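Long-range contacts in NADPH-flavin oxidoreductase (Helicobacter pylori, PDB 2H0U), which binds flavin mononucleotide and probably uses NAD(P)H to reduce flavin or nitrogen-containing compounds: residues 48-54 against 80-86; 85-90 against 134-139; 29-33 against 152-158. All coordinates share one frame; numbering follows the deposited sequence.

Contact 1: residues 48-54 against 80-86; sequences PWKMLLL and FVIYLAR
Phe80 meets Leu54 at one end of the strand pair: Leu54 N donates to Phe80 O over 2.8 Å, and water 2 joins Leu54 O to Phe80 N. Leu54 CB lies 4.1 Å from Phe80 CD2. Val81 is a non-hydrogen-bonded partner of Leu53; its CG1 touches Met51 CB. Trp30 of helix 27-38 packs on Val81 and Leu53, with helix 131-155 along the rest of that face. Ile82 exchanges two backbone bonds with Leu52, and its CD1 meets Leu54 CD2 on the other face. This is an antiparallel pair within the sheet of the nitroreductase fold, four strands from this chain, strand 79-86 lying inside and 49-54 at its margin; residues 51-54 pair in parallel with a strand of the second subunit, so the sheet runs on across the dimer. Tyr83 lies alongside Met51, a selenomethionine, in a Met-aromatic contact: with CG beside the backbone N (chi1 -69°) and SE anti across CB-CG, Met51 brings SE obliquely to 3.8 Å from Tyr83 CE1. Leu84 pairs doubly with Lys50, Leu84 N reaching Lys50 O at 2.8 Å, while Leu84 CD1 packs 3.9 Å from Leu52 CD1. Lys50 NZ itself goes to Glu214 of the second subunit. Ala85 stands opposite Trp49, with CA atoms 4.4 Å apart. Arg86 N donates to Pro48 O, and Arg86 NE donates over 2.8 Å to water 1, which donates in turn to Trp49 O.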
ATOM      1  N   PRO A  48       7.134  -6.804   8.003  1.00  9.21           N
ATOM      2  CA  PRO A  48       8.554  -6.565   7.799  1.00  9.67           C
ATOM      3  C   PRO A  48       8.892  -5.082   7.835  1.00  9.60           C
ATOM      4  O   PRO A  48       9.366  -4.508   6.827  1.00 10.25           O
ATOM      5  CB  PRO A  48       8.778  -7.140   6.400  1.00  9.49           C
ATOM      6  CG  PRO A  48       7.473  -6.703   5.650  1.00  8.98           C
ATOM      7  CD  PRO A  48       6.404  -6.946   6.714  1.00  9.48           C
ATOM      8  N   TRP A  49       8.583  -4.454   8.966  1.00  9.88           N
ATOM      9  CA  TRP A  49       8.540  -2.999   9.051  1.00  8.92           C
ATOM     10  C   TRP A  49       8.914  -2.438  10.418  1.00  8.88           C
ATOM     11  O   TRP A  49       8.928  -3.144  11.420  1.00  8.23           O
ATOM     12  CB  TRP A  49       7.177  -2.461   8.611  1.00  8.08           C
ATOM     13  CG  TRP A  49       5.977  -3.038   9.308  1.00 10.12           C
ATOM     14  CD1 TRP A  49       5.804  -3.208  10.663  1.00 10.07           C
ATOM     15  CD2 TRP A  49       4.766  -3.477   8.682  1.00  9.25           C
ATOM     16  NE1 TRP A  49       4.557  -3.749  10.909  1.00 11.43           N
ATOM     17  CE2 TRP A  49       3.908  -3.940   9.709  1.00  9.85           C
ATOM     18  CE3 TRP A  49       4.331  -3.538   7.344  1.00  8.70           C
ATOM     19  CZ2 TRP A  49       2.614  -4.394   9.454  1.00  7.93           C
ATOM     20  CZ3 TRP A  49       3.034  -4.039   7.074  1.00 10.58           C
ATOM     21  CH2 TRP A  49       2.188  -4.446   8.138  1.00  8.06           C
ATOM     22  N   LYS A  50       9.213  -1.141  10.442  1.00  8.62           N
ATOM     23  CA  LYS A  50       9.311  -0.427  11.706  1.00  8.74           C
ATOM     24  C   LYS A  50       9.070   1.036  11.392  1.00  9.36           C
ATOM     25  O   LYS A  50       9.649   1.561  10.431  1.00  8.29           O
ATOM     26  CB  LYS A  50      10.706  -0.581  12.339  1.00  9.03           C
ATOM     27  CG  LYS A  50      10.807   0.189  13.679  1.00  9.43           C
ATOM     28  CD  LYS A  50      12.058  -0.213  14.458  1.00 14.02           C
ATOM     29  CE  LYS A  50      12.093   0.596  15.777  1.00 18.62           C
ATOM     30  NZ  LYS A  50      13.175   0.151  16.716  1.00 25.04           N
HETATM   31  N   MSE A  51       8.231   1.680  12.198  1.00  7.79           N
HETATM   32  CA  MSE A  51       7.918   3.107  12.004  1.00  9.69           C
HETATM   33  C   MSE A  51       8.722   4.007  12.941  1.00  9.07           C
HETATM   34  O   MSE A  51       8.838   3.689  14.134  1.00  8.86           O
HETATM   35  CB  MSE A  51       6.432   3.321  12.321  1.00  7.83           C
HETATM   36  CG  MSE A  51       5.522   2.653  11.274  1.00  9.66           C
HETATM   37 SE   MSE A  51       3.636   2.916  11.667  1.00 19.11          SE
HETATM   38  CE  MSE A  51       3.536   1.784  13.237  1.00 11.82           C
ATOM     39  N   LEU A  52       9.145   5.179  12.455  1.00  7.99           N
ATOM     40  CA  LEU A  52       9.796   6.166  13.288  1.00  8.89           C
ATOM     41  C   LEU A  52       8.987   7.445  13.291  1.00  9.87           C
ATOM     42  O   LEU A  52       8.602   7.930  12.222  1.00  9.74           O
ATOM     43  CB  LEU A  52      11.245   6.486  12.796  1.00  7.77           C
ATOM     44  CG  LEU A  52      12.189   5.319  12.476  1.00  9.83           C
ATOM     45  CD1 LEU A  52      13.484   5.769  11.805  1.00 10.59           C
ATOM     46  CD2 LEU A  52      12.502   4.482  13.744  1.00 10.73           C
ATOM     47  N   LEU A  53       8.729   7.985  14.486  1.00  9.77           N
ATOM     48  CA  LEU A  53       8.173   9.341  14.593  1.00 10.65           C
ATOM     49  C   LEU A  53       9.313  10.364  14.689  1.00 12.52           C
ATOM     50  O   LEU A  53      10.107  10.342  15.647  1.00 12.21           O
ATOM     51  CB  LEU A  53       7.252   9.490  15.800  1.00 10.95           C
ATOM     52  CG  LEU A  53       6.632  10.897  15.983  1.00  9.92           C
ATOM     53  CD1 LEU A  53       5.571  11.177  14.894  1.00 11.00           C
ATOM     54  CD2 LEU A  53       6.030  11.081  17.375  1.00 10.87           C
ATOM     55  N   LEU A  54       9.390  11.238  13.693  1.00 13.34           N
ATOM     56  CA  LEU A  54      10.407  12.273  13.707  1.00 16.74           C
ATOM     57  C   LEU A  54       9.838  13.418  14.523  1.00 18.65           C
ATOM     58  O   LEU A  54       9.053  14.206  14.026  1.00 18.47           O
ATOM     59  CB  LEU A  54      10.843  12.678  12.295  1.00 15.00           C
ATOM     60  CG  LEU A  54      12.119  13.552  12.227  1.00 18.67           C
ATOM     61  CD1 LEU A  54      13.302  12.939  12.991  1.00 20.53           C
ATOM     62  CD2 LEU A  54      12.529  13.811  10.795  1.00 17.86           C
ATOM     63  N   PHE A  80       5.217  13.480  12.050  1.00 15.10           N
ATOM     64  CA  PHE A  80       5.872  13.090  10.833  1.00 13.22           C
ATOM     65  C   PHE A  80       6.451  11.650  10.941  1.00 12.68           C
ATOM     66  O   PHE A  80       7.303  11.417  11.775  1.00 11.39           O
ATOM     67  CB  PHE A  80       6.968  14.091  10.581  1.00 15.10           C
ATOM     68  CG  PHE A  80       7.548  13.993   9.228  1.00 14.24           C
ATOM     69  CD1 PHE A  80       7.118  14.846   8.241  1.00 12.34           C
ATOM     70  CD2 PHE A  80       8.526  13.061   8.953  1.00 17.01           C
ATOM     71  CE1 PHE A  80       7.648  14.788   6.976  1.00 12.77           C
ATOM     72  CE2 PHE A  80       9.065  12.975   7.663  1.00 19.53           C
ATOM     73  CZ  PHE A  80       8.621  13.845   6.678  1.00 15.31           C
ATOM     74  N   VAL A  81       6.012  10.723  10.088  1.00 11.11           N
ATOM     75  CA  VAL A  81       6.367   9.288  10.229  1.00 11.10           C
ATOM     76  C   VAL A  81       7.298   8.849   9.096  1.00 11.54           C
ATOM     77  O   VAL A  81       7.052   9.159   7.947  1.00 10.09           O
ATOM     78  CB  VAL A  81       5.094   8.374  10.331  1.00 11.35           C
ATOM     79  CG1 VAL A  81       5.440   6.877  10.368  1.00 10.92           C
ATOM     80  CG2 VAL A  81       4.255   8.778  11.572  1.00 10.37           C
ATOM     81  N   ILE A  82       8.387   8.152   9.446  1.00 10.29           N
ATOM     82  CA  ILE A  82       9.247   7.539   8.443  1.00  9.13           C
ATOM     83  C   ILE A  82       9.018   6.041   8.554  1.00  9.51           C
ATOM     84  O   ILE A  82       9.288   5.421   9.629  1.00  8.96           O
ATOM     85  CB  ILE A  82      10.739   7.865   8.678  1.00  9.10           C
ATOM     86  CG1 ILE A  82      10.940   9.406   8.627  1.00  9.45           C
ATOM     87  CG2 ILE A  82      11.618   7.112   7.638  1.00  7.93           C
ATOM     88  CD1 ILE A  82      12.371   9.944   9.121  1.00 10.22           C
ATOM     89  N   TYR A  83       8.502   5.465   7.469  1.00  8.29           N
ATOM     90  CA  TYR A  83       8.227   4.018   7.417  1.00  7.87           C
ATOM     91  C   TYR A  83       9.469   3.296   6.929  1.00  7.74           C
ATOM     92  O   TYR A  83       9.956   3.593   5.847  1.00  8.13           O
ATOM     93  CB  TYR A  83       7.067   3.714   6.455  1.00  8.31           C
ATOM     94  CG  TYR A  83       5.780   4.364   6.920  1.00  8.30           C
ATOM     95  CD1 TYR A  83       4.827   3.618   7.656  1.00  6.44           C
ATOM     96  CD2 TYR A  83       5.508   5.699   6.604  1.00  7.77           C
ATOM     97  CE1 TYR A  83       3.639   4.218   8.118  1.00  5.87           C
ATOM     98  CE2 TYR A  83       4.285   6.319   7.041  1.00  9.22           C
ATOM     99  CZ  TYR A  83       3.378   5.565   7.773  1.00  7.42           C
ATOM    100  OH  TYR A  83       2.213   6.151   8.213  1.00  8.17           O
ATOM    101  N   LEU A  84       9.992   2.392   7.751  1.00  7.53           N
ATOM    102  CA  LEU A  84      11.104   1.522   7.352  1.00  7.67           C
ATOM    103  C   LEU A  84      10.565   0.145   6.987  1.00  7.49           C
ATOM    104  O   LEU A  84       9.550  -0.314   7.538  1.00  8.17           O
ATOM    105  CB  LEU A  84      12.138   1.375   8.475  1.00  7.02           C
ATOM    106  CG  LEU A  84      12.623   2.629   9.239  1.00  9.14           C
ATOM    107  CD1 LEU A  84      13.559   2.124  10.374  1.00  8.62           C
ATOM    108  CD2 LEU A  84      13.278   3.663   8.283  1.00  8.35           C
ATOM    109  N   ALA A  85      11.236  -0.479   6.024  1.00  8.61           N
ATOM    110  CA  ALA A  85      10.944  -1.837   5.574  1.00  8.66           C
ATOM    111  C   ALA A  85      12.218  -2.679   5.761  1.00  9.81           C
ATOM    112  O   ALA A  85      13.363  -2.167   5.639  1.00  9.70           O
ATOM    113  CB  ALA A  85      10.516  -1.818   4.133  1.00  8.44           C
ATOM    114  N   ARG A  86      12.038  -3.925   6.187  1.00 10.48           N
ATOM    115  CA  ARG A  86      13.201  -4.776   6.408  1.00 10.97           C
ATOM    116  C   ARG A  86      13.796  -5.317   5.104  1.00 10.84           C
ATOM    117  O   ARG A  86      13.084  -5.584   4.118  1.00 10.91           O
ATOM    118  CB  ARG A  86      12.823  -5.937   7.325  1.00 11.16           C
ATOM    119  CG  ARG A  86      12.700  -5.527   8.783  1.00 12.55           C
ATOM    120  CD  ARG A  86      12.426  -6.728   9.660  1.00 14.40           C
ATOM    121  NE  ARG A  86      12.220  -6.321  11.054  1.00 15.42           N
ATOM    122  CZ  ARG A  86      13.189  -6.212  11.956  1.00 19.99           C
ATOM    123  NH1 ARG A  86      14.449  -6.439  11.609  1.00 16.72           N
ATOM    124  NH2 ARG A  86      12.890  -5.840  13.207  1.00 20.51           N
TER
HETATM  125  O   HOH W   1       9.596  -5.747  11.940  1.00 16.08           O
HETATM  126  O   HOH W   2       6.587  14.613  14.326  1.00 27.21           O

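Contact 2: residues 85-90 against 134-139; sequences ARKGVT and LFDWAS
Where strand 79-86 runs out, the chain turns across the side of the long helix 131-155, close to the flavin region: the side chain of Trp137 is about 6 Å from a bound flavin mononucleotide. Ala85 points its CB at the helix, 3.7 Å from Phe135 CE1 and 4.0 Å from Ala138 CB. The same Phe135 ring turns an edge to the strand backbone, Ala85 O lying near the ring plane at 3.4 Å from Phe135 CE1. With its CG anti to the backbone N (chi1 174°), Phe135 swings its ring back to the strand although its CB sets off to one side, and the Lys87 side chain slants across it, CG 3.9 Å from Phe135 CD1. Lys87 carries its amino group on to Thr183 O.

Between them Arg86 offers its backbone, Arg86 O lying 3.3 Å from Ala138 CB. Water 3 fills in where the turn and helix backbones do not bond directly: it donates to Arg86 O, accepts from Val89 N and gives a weak bond to Leu134 O. Beyond the water, Val89 CG1 meets Trp137 CZ3 at 4.0 Å, the two side chains crossing at about a right angle. Thr90 CG2 presses on Leu134 CD1 at 3.5 Å, while Thr90 OG1 turns to Asp92. Trp137 NE1 is hydrogen-bonded to OE1 of Glu164 of the second subunit, a flavin-binding residue there, which links this packing to the neighbouring site. Val89 is the centre of an inverse gamma turn, and the whole is a strand end and turn laid on the long helix of an FMN-dependent nitroreductase fold at its dimer interface.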
ATOM      1  N   ALA A  85      11.236  -0.479   6.024  1.00  8.61           N
ATOM      2  CA  ALA A  85      10.944  -1.837   5.574  1.00  8.66           C
ATOM      3  C   ALA A  85      12.218  -2.679   5.761  1.00  9.81           C
ATOM      4  O   ALA A  85      13.363  -2.167   5.639  1.00  9.70           O
ATOM      5  CB  ALA A  85      10.516  -1.818   4.133  1.00  8.44           C
ATOM      6  N   ARG A  86      12.038  -3.925   6.187  1.00 10.48           N
ATOM      7  CA  ARG A  86      13.201  -4.776   6.408  1.00 10.97           C
ATOM      8  C   ARG A  86      13.796  -5.317   5.104  1.00 10.84           C
ATOM      9  O   ARG A  86      13.084  -5.584   4.118  1.00 10.91           O
ATOM     10  CB  ARG A  86      12.823  -5.937   7.325  1.00 11.16           C
ATOM     11  CG  ARG A  86      12.700  -5.527   8.783  1.00 12.55           C
ATOM     12  CD  ARG A  86      12.426  -6.728   9.660  1.00 14.40           C
ATOM     13  NE  ARG A  86      12.220  -6.321  11.054  1.00 15.42           N
ATOM     14  CZ  ARG A  86      13.189  -6.212  11.956  1.00 19.99           C
ATOM     15  NH1 ARG A  86      14.449  -6.439  11.609  1.00 16.72           N
ATOM     16  NH2 ARG A  86      12.890  -5.840  13.207  1.00 20.51           N
ATOM     17  N   LYS A  87      15.106  -5.468   5.123  1.00 11.43           N
ATOM     18  CA  LYS A  87      15.877  -6.021   4.034  1.00 13.63           C
ATOM     19  C   LYS A  87      16.087  -7.509   4.253  1.00 13.89           C
ATOM     20  O   LYS A  87      16.209  -7.954   5.405  1.00 13.15           O
ATOM     21  CB  LYS A  87      17.256  -5.350   4.046  1.00 14.16           C
ATOM     22  CG  LYS A  87      17.174  -3.887   3.683  1.00 14.19           C
ATOM     23  CD  LYS A  87      18.510  -3.270   3.604  1.00 17.59           C
ATOM     24  CE  LYS A  87      18.353  -1.883   2.975  1.00 18.80           C
ATOM     25  NZ  LYS A  87      19.622  -1.117   2.993  1.00 20.48           N
ATOM     26  N   GLY A  88      16.185  -8.233   3.140  1.00 15.02           N
ATOM     27  CA  GLY A  88      16.599  -9.653   3.110  1.00 17.12           C
ATOM     28  C   GLY A  88      15.634 -10.542   3.887  1.00 16.83           C
ATOM     29  O   GLY A  88      16.059 -11.422   4.622  1.00 17.17           O
ATOM     30  N   VAL A  89      14.345 -10.338   3.676  1.00 16.75           N
ATOM     31  CA  VAL A  89      13.320 -11.047   4.462  1.00 17.58           C
ATOM     32  C   VAL A  89      12.992 -12.307   3.656  1.00 18.17           C
ATOM     33  O   VAL A  89      12.059 -12.318   2.842  1.00 19.44           O
ATOM     34  CB  VAL A  89      12.077 -10.175   4.708  1.00 17.99           C
ATOM     35  CG1 VAL A  89      10.996 -10.966   5.415  1.00 19.91           C
ATOM     36  CG2 VAL A  89      12.446  -8.951   5.583  1.00 14.05           C
ATOM     37  N   THR A  90      13.817 -13.325   3.859  1.00 19.13           N
ATOM     38  CA  THR A  90      13.816 -14.557   3.046  1.00 19.34           C
ATOM     39  C   THR A  90      13.470 -15.745   3.940  1.00 19.56           C
ATOM     40  O   THR A  90      13.542 -15.618   5.147  1.00 20.16           O
ATOM     41  CB  THR A  90      15.183 -14.834   2.382  1.00 19.77           C
ATOM     42  OG1 THR A  90      16.216 -14.928   3.378  1.00 18.14           O
ATOM     43  CG2 THR A  90      15.534 -13.765   1.344  1.00 17.99           C
ATOM     44  N   LEU A 134      13.714  -7.847  -3.011  1.00 11.26           N
ATOM     45  CA  LEU A 134      13.259  -8.274  -1.662  1.00 11.37           C
ATOM     46  C   LEU A 134      12.869  -7.071  -0.840  1.00 10.31           C
ATOM     47  O   LEU A 134      11.863  -7.089  -0.127  1.00 10.14           O
ATOM     48  CB  LEU A 134      14.389  -9.037  -0.925  1.00 12.32           C
ATOM     49  CG  LEU A 134      14.520 -10.524  -1.350  1.00 13.50           C
ATOM     50  CD1 LEU A 134      15.875 -11.048  -0.887  1.00 13.65           C
ATOM     51  CD2 LEU A 134      13.362 -11.418  -0.849  1.00 15.29           C
ATOM     52  N   PHE A 135      13.721  -6.053  -0.867  1.00 10.12           N
ATOM     53  CA  PHE A 135      13.426  -4.809  -0.140  1.00  9.82           C
ATOM     54  C   PHE A 135      12.130  -4.145  -0.647  1.00 10.87           C
ATOM     55  O   PHE A 135      11.261  -3.748   0.163  1.00 10.08           O
ATOM     56  CB  PHE A 135      14.575  -3.817  -0.224  1.00 10.53           C
ATOM     57  CG  PHE A 135      14.211  -2.519   0.389  1.00 10.55           C
ATOM     58  CD1 PHE A 135      14.156  -2.406   1.770  1.00  9.37           C
ATOM     59  CD2 PHE A 135      13.748  -1.486  -0.399  1.00 10.81           C
ATOM     60  CE1 PHE A 135      13.738  -1.197   2.364  1.00 11.57           C
ATOM     61  CE2 PHE A 135      13.337  -0.277   0.187  1.00 12.57           C
ATOM     62  CZ  PHE A 135      13.330  -0.149   1.570  1.00 11.45           C
ATOM     63  N   ASP A 136      11.978  -4.045  -1.967  1.00  9.92           N
ATOM     64  CA  ASP A 136      10.760  -3.406  -2.494  1.00 10.64           C
ATOM     65  C   ASP A 136       9.496  -4.203  -2.183  1.00 10.51           C
ATOM     66  O   ASP A 136       8.429  -3.619  -2.044  1.00  9.04           O
ATOM     67  CB  ASP A 136      10.852  -3.114  -3.982  1.00 10.46           C
ATOM     68  CG  ASP A 136      11.716  -1.910  -4.284  1.00 12.75           C
ATOM     69  OD1 ASP A 136      11.874  -1.026  -3.409  1.00 12.99           O
ATOM     70  OD2 ASP A 136      12.251  -1.840  -5.409  1.00 14.77           O
ATOM     71  N   TRP A 137       9.620  -5.532  -2.104  1.00 11.08           N
ATOM     72  CA  TRP A 137       8.505  -6.381  -1.653  1.00 10.08           C
ATOM     73  C   TRP A 137       8.051  -6.047  -0.198  1.00 10.31           C
ATOM     74  O   TRP A 137       6.865  -5.844   0.075  1.00  8.94           O
ATOM     75  CB  TRP A 137       8.847  -7.874  -1.783  1.00 10.54           C
ATOM     76  CG  TRP A 137       7.792  -8.762  -1.174  1.00  9.80           C
ATOM     77  CD1 TRP A 137       6.528  -9.020  -1.667  1.00 11.67           C
ATOM     78  CD2 TRP A 137       7.913  -9.498   0.054  1.00 10.99           C
ATOM     79  NE1 TRP A 137       5.870  -9.880  -0.803  1.00 12.64           N
ATOM     80  CE2 TRP A 137       6.706 -10.193   0.245  1.00 11.49           C
ATOM     81  CE3 TRP A 137       8.946  -9.632   1.016  1.00 11.59           C
ATOM     82  CZ2 TRP A 137       6.484 -11.025   1.365  1.00 12.64           C
ATOM     83  CZ3 TRP A 137       8.731 -10.457   2.130  1.00 13.83           C
ATOM     84  CH2 TRP A 137       7.492 -11.161   2.280  1.00 13.18           C
ATOM     85  N   ALA A 138       9.008  -5.912   0.709  1.00  9.91           N
ATOM     86  CA  ALA A 138       8.698  -5.511   2.090  1.00  8.40           C
ATOM     87  C   ALA A 138       8.150  -4.099   2.111  1.00  9.08           C
ATOM     88  O   ALA A 138       7.264  -3.762   2.940  1.00  8.60           O
ATOM     89  CB  ALA A 138       9.952  -5.612   2.971  1.00  8.75           C
ATOM     90  N   SER A 139       8.719  -3.238   1.262  1.00  7.60           N
ATOM     91  CA  SER A 139       8.228  -1.841   1.137  1.00  8.18           C
ATOM     92  C   SER A 139       6.759  -1.750   0.710  1.00  7.71           C
ATOM     93  O   SER A 139       5.981  -0.952   1.241  1.00  7.74           O
ATOM     94  CB  SER A 139       9.137  -1.073   0.144  1.00  7.26           C
ATOM     95  OG  SER A 139       8.654   0.260  -0.126  1.00  8.50           O
TER
HETATM   96  O   HOH W   3      13.041  -7.793   2.460  1.00 13.08           O

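Contact 3: residues 29-33 against 152-158; sequences DWEAL and AAAMLGI
Apolar packing carries nearly all of this contact, and Leu33 is at its centre. Its two methyls divide the work: CD2 lies over the helix backbone, 3.4 Å from Ala153 N. The same methyl touches Ala152 CB at 3.7 Å and also reaches Leu156 CD1. CD1 instead meets Ile158 CD1 at 4.1 Å, the two side chains reaching toward each other tip to tip. Ala153 CB sits against both methyls of Leu33. The small residues at 152 and 153 let the leucine approach the backbone closely.

Asp29 adds mixed contacts at the other end of its turn. The CB of Asp29 packs 4.1 Å from Ile158 CD1, the side chains crossing at a slant, and its CG comes near Leu156 CD1. With CG set beside the backbone N (chi1 -77°), the carboxylate reaches across to these hydrocarbon groups; its OD1 is held in a salt bridge by Arg3 of the second subunit.

Backbone bonds shape the partner segment. Ile158 N donates to Ala153 O at 2.8 Å and Gly157 N to Ala154 O, while the positive phi of Gly157 (80°) turns the chain so that Ile158 folds back beside Leu33. That is a Schellman motif closing helix 131-155, here packed on helix 27-38 beside the subunit interface of a nitroreductase-type dimer.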
ATOM      1  N   ASP A  29      -5.344  10.290  20.303  1.00  9.38           N
ATOM      2  CA  ASP A  29      -5.606  10.082  18.868  1.00  9.53           C
ATOM      3  C   ASP A  29      -4.329   9.555  18.189  1.00  9.98           C
ATOM      4  O   ASP A  29      -4.398   8.662  17.332  1.00  9.77           O
ATOM      5  CB  ASP A  29      -6.108  11.339  18.155  1.00  9.19           C
ATOM      6  CG  ASP A  29      -7.588  11.643  18.438  1.00 11.24           C
ATOM      7  OD1 ASP A  29      -8.292  10.802  19.048  1.00 12.00           O
ATOM      8  OD2 ASP A  29      -8.034  12.734  18.028  1.00 12.37           O
ATOM      9  N   TRP A  30      -3.168  10.115  18.539  1.00  9.19           N
ATOM     10  CA  TRP A  30      -1.927   9.657  17.891  1.00  8.69           C
ATOM     11  C   TRP A  30      -1.643   8.189  18.236  1.00  8.69           C
ATOM     12  O   TRP A  30      -1.251   7.406  17.369  1.00  8.07           O
ATOM     13  CB  TRP A  30      -0.726  10.589  18.149  1.00  8.83           C
ATOM     14  CG  TRP A  30       0.460  10.068  17.382  1.00 10.22           C
ATOM     15  CD1 TRP A  30       1.586   9.438  17.886  1.00  8.98           C
ATOM     16  CD2 TRP A  30       0.581  10.046  15.966  1.00 11.28           C
ATOM     17  NE1 TRP A  30       2.420   9.050  16.828  1.00  9.01           N
ATOM     18  CE2 TRP A  30       1.813   9.397  15.650  1.00  9.79           C
ATOM     19  CE3 TRP A  30      -0.247  10.509  14.907  1.00 11.00           C
ATOM     20  CZ2 TRP A  30       2.243   9.197  14.328  1.00  9.70           C
ATOM     21  CZ3 TRP A  30       0.194  10.308  13.586  1.00 10.98           C
ATOM     22  CH2 TRP A  30       1.411   9.643  13.309  1.00 11.45           C
ATOM     23  N   GLU A  31      -1.874   7.792  19.488  1.00  9.02           N
ATOM     24  CA  GLU A  31      -1.606   6.421  19.915  1.00 10.92           C
ATOM     25  C   GLU A  31      -2.541   5.498  19.148  1.00  9.14           C
ATOM     26  O   GLU A  31      -2.160   4.394  18.780  1.00  9.28           O
ATOM     27  CB  GLU A  31      -1.861   6.295  21.434  1.00 11.28           C
ATOM     28  CG  GLU A  31      -0.713   6.896  22.261  1.00 15.61           C
ATOM     29  CD  GLU A  31      -1.048   7.071  23.738  1.00 17.79           C
ATOM     30  OE1 GLU A  31      -2.250   6.943  24.137  1.00 23.40           O
ATOM     31  OE2 GLU A  31      -0.100   7.381  24.503  1.00 25.15           O
ATOM     32  N   ALA A  32      -3.767   5.942  18.892  1.00  8.76           N
ATOM     33  CA  ALA A  32      -4.693   5.090  18.095  1.00  7.44           C
ATOM     34  C   ALA A  32      -4.202   4.911  16.667  1.00  7.92           C
ATOM     35  O   ALA A  32      -4.275   3.803  16.121  1.00  9.07           O
ATOM     36  CB  ALA A  32      -6.104   5.652  18.076  1.00  8.78           C
ATOM     37  N   LEU A  33      -3.671   5.972  16.073  1.00  7.17           N
ATOM     38  CA  LEU A  33      -3.172   5.867  14.694  1.00  8.33           C
ATOM     39  C   LEU A  33      -1.958   4.949  14.620  1.00  7.13           C
ATOM     40  O   LEU A  33      -1.825   4.168  13.688  1.00  8.86           O
ATOM     41  CB  LEU A  33      -2.879   7.276  14.104  1.00  8.35           C
ATOM     42  CG  LEU A  33      -4.088   8.170  13.824  1.00  9.80           C
ATOM     43  CD1 LEU A  33      -3.646   9.532  13.341  1.00  8.70           C
ATOM     44  CD2 LEU A  33      -5.088   7.529  12.815  1.00  7.77           C
ATOM     45  N   ALA A 152      -7.583   5.882   8.562  1.00  8.54           N
ATOM     46  CA  ALA A 152      -8.013   6.024   9.957  1.00  8.75           C
ATOM     47  C   ALA A 152      -7.955   7.482  10.428  1.00  8.07           C
ATOM     48  O   ALA A 152      -8.871   7.981  11.149  1.00  7.31           O
ATOM     49  CB  ALA A 152      -7.124   5.118  10.838  1.00  9.05           C
ATOM     50  N   ALA A 153      -6.892   8.178  10.014  1.00  6.40           N
ATOM     51  CA  ALA A 153      -6.726   9.595  10.330  1.00  7.96           C
ATOM     52  C   ALA A 153      -7.956  10.355   9.785  1.00  7.43           C
ATOM     53  O   ALA A 153      -8.569  11.156  10.503  1.00  8.05           O
ATOM     54  CB  ALA A 153      -5.430  10.125   9.709  1.00  7.17           C
ATOM     55  N   ALA A 154      -8.357  10.036   8.545  1.00  9.52           N
ATOM     56  CA  ALA A 154      -9.547  10.708   7.936  1.00 10.42           C
ATOM     57  C   ALA A 154     -10.813  10.396   8.739  1.00 11.54           C
ATOM     58  O   ALA A 154     -11.628  11.281   8.999  1.00 11.10           O
ATOM     59  CB  ALA A 154      -9.728  10.312   6.477  1.00 10.70           C
HETATM   60  N   MSE A 155     -10.969   9.160   9.168  1.00 12.93           N
HETATM   61  CA  MSE A 155     -12.090   8.826  10.055  1.00 18.80           C
HETATM   62  C   MSE A 155     -12.129   9.677  11.324  1.00 15.92           C
HETATM   63  O   MSE A 155     -13.222  10.038  11.781  1.00 15.79           O
HETATM   64  CB  MSE A 155     -12.103   7.351  10.413  1.00 17.24           C
HETATM   65  CG  MSE A 155     -12.467   6.450   9.281  1.00 24.11           C
HETATM   66 SE   MSE A 155     -12.302   4.578   9.888  1.00 36.42          SE
HETATM   67  CE  MSE A 155     -13.828   4.578  11.157  1.00 34.92           C
ATOM     68  N   LEU A 156     -10.953  10.039  11.857  1.00 14.18           N
ATOM     69  CA  LEU A 156     -10.865  10.920  13.037  1.00 13.06           C
ATOM     70  C   LEU A 156     -10.875  12.409  12.733  1.00 12.78           C
ATOM     71  O   LEU A 156     -10.778  13.206  13.652  1.00 13.75           O
ATOM     72  CB  LEU A 156      -9.617  10.603  13.874  1.00 13.28           C
ATOM     73  CG  LEU A 156      -9.593   9.247  14.579  1.00 13.77           C
ATOM     74  CD1 LEU A 156      -8.220   8.958  15.195  1.00 16.10           C
ATOM     75  CD2 LEU A 156     -10.716   9.184  15.650  1.00 18.21           C
ATOM     76  N   GLY A 157     -10.995  12.790  11.464  1.00 11.38           N
ATOM     77  CA  GLY A 157     -11.001  14.211  11.074  1.00 11.49           C
ATOM     78  C   GLY A 157      -9.622  14.823  11.017  1.00 10.80           C
ATOM     79  O   GLY A 157      -9.466  16.063  11.058  1.00 10.31           O
ATOM     80  N   ILE A 158      -8.622  13.956  10.854  1.00 10.47           N
ATOM     81  CA  ILE A 158      -7.209  14.358  10.861  1.00 10.76           C
ATOM     82  C   ILE A 158      -6.692  14.270   9.427  1.00 10.84           C
ATOM     83  O   ILE A 158      -7.071  13.370   8.682  1.00 11.65           O
ATOM     84  CB  ILE A 158      -6.359  13.437  11.817  1.00 11.03           C
ATOM     85  CG1 ILE A 158      -6.801  13.657  13.276  1.00  9.91           C
ATOM     86  CG2 ILE A 158      -4.830  13.705  11.696  1.00  9.78           C
ATOM     87  CD1 ILE A 158      -6.312  12.575  14.232  1.00 10.84           C
TER

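From the N terminus, helix 27-38 supplies the first half of contact 3, which stays open until residues 152-158 at the end of helix 131-155 come back to it. Within that large loop, strand 49-54 pairs with 80-86 to close contact 1, and the chain then runs on from Ala85 and Arg86, which contacts 1 and 2 share, into contact 2, closed by helix 131-155. Contacts 1 and 2 are thus in series, each nested inside contact 3. Contact 1 touches both others: Pro48 packs on Ala138, and Val81 on Trp30. Contacts 2 and 3 lie about 27 Å apart between centres, joined through one helix that spans the fold.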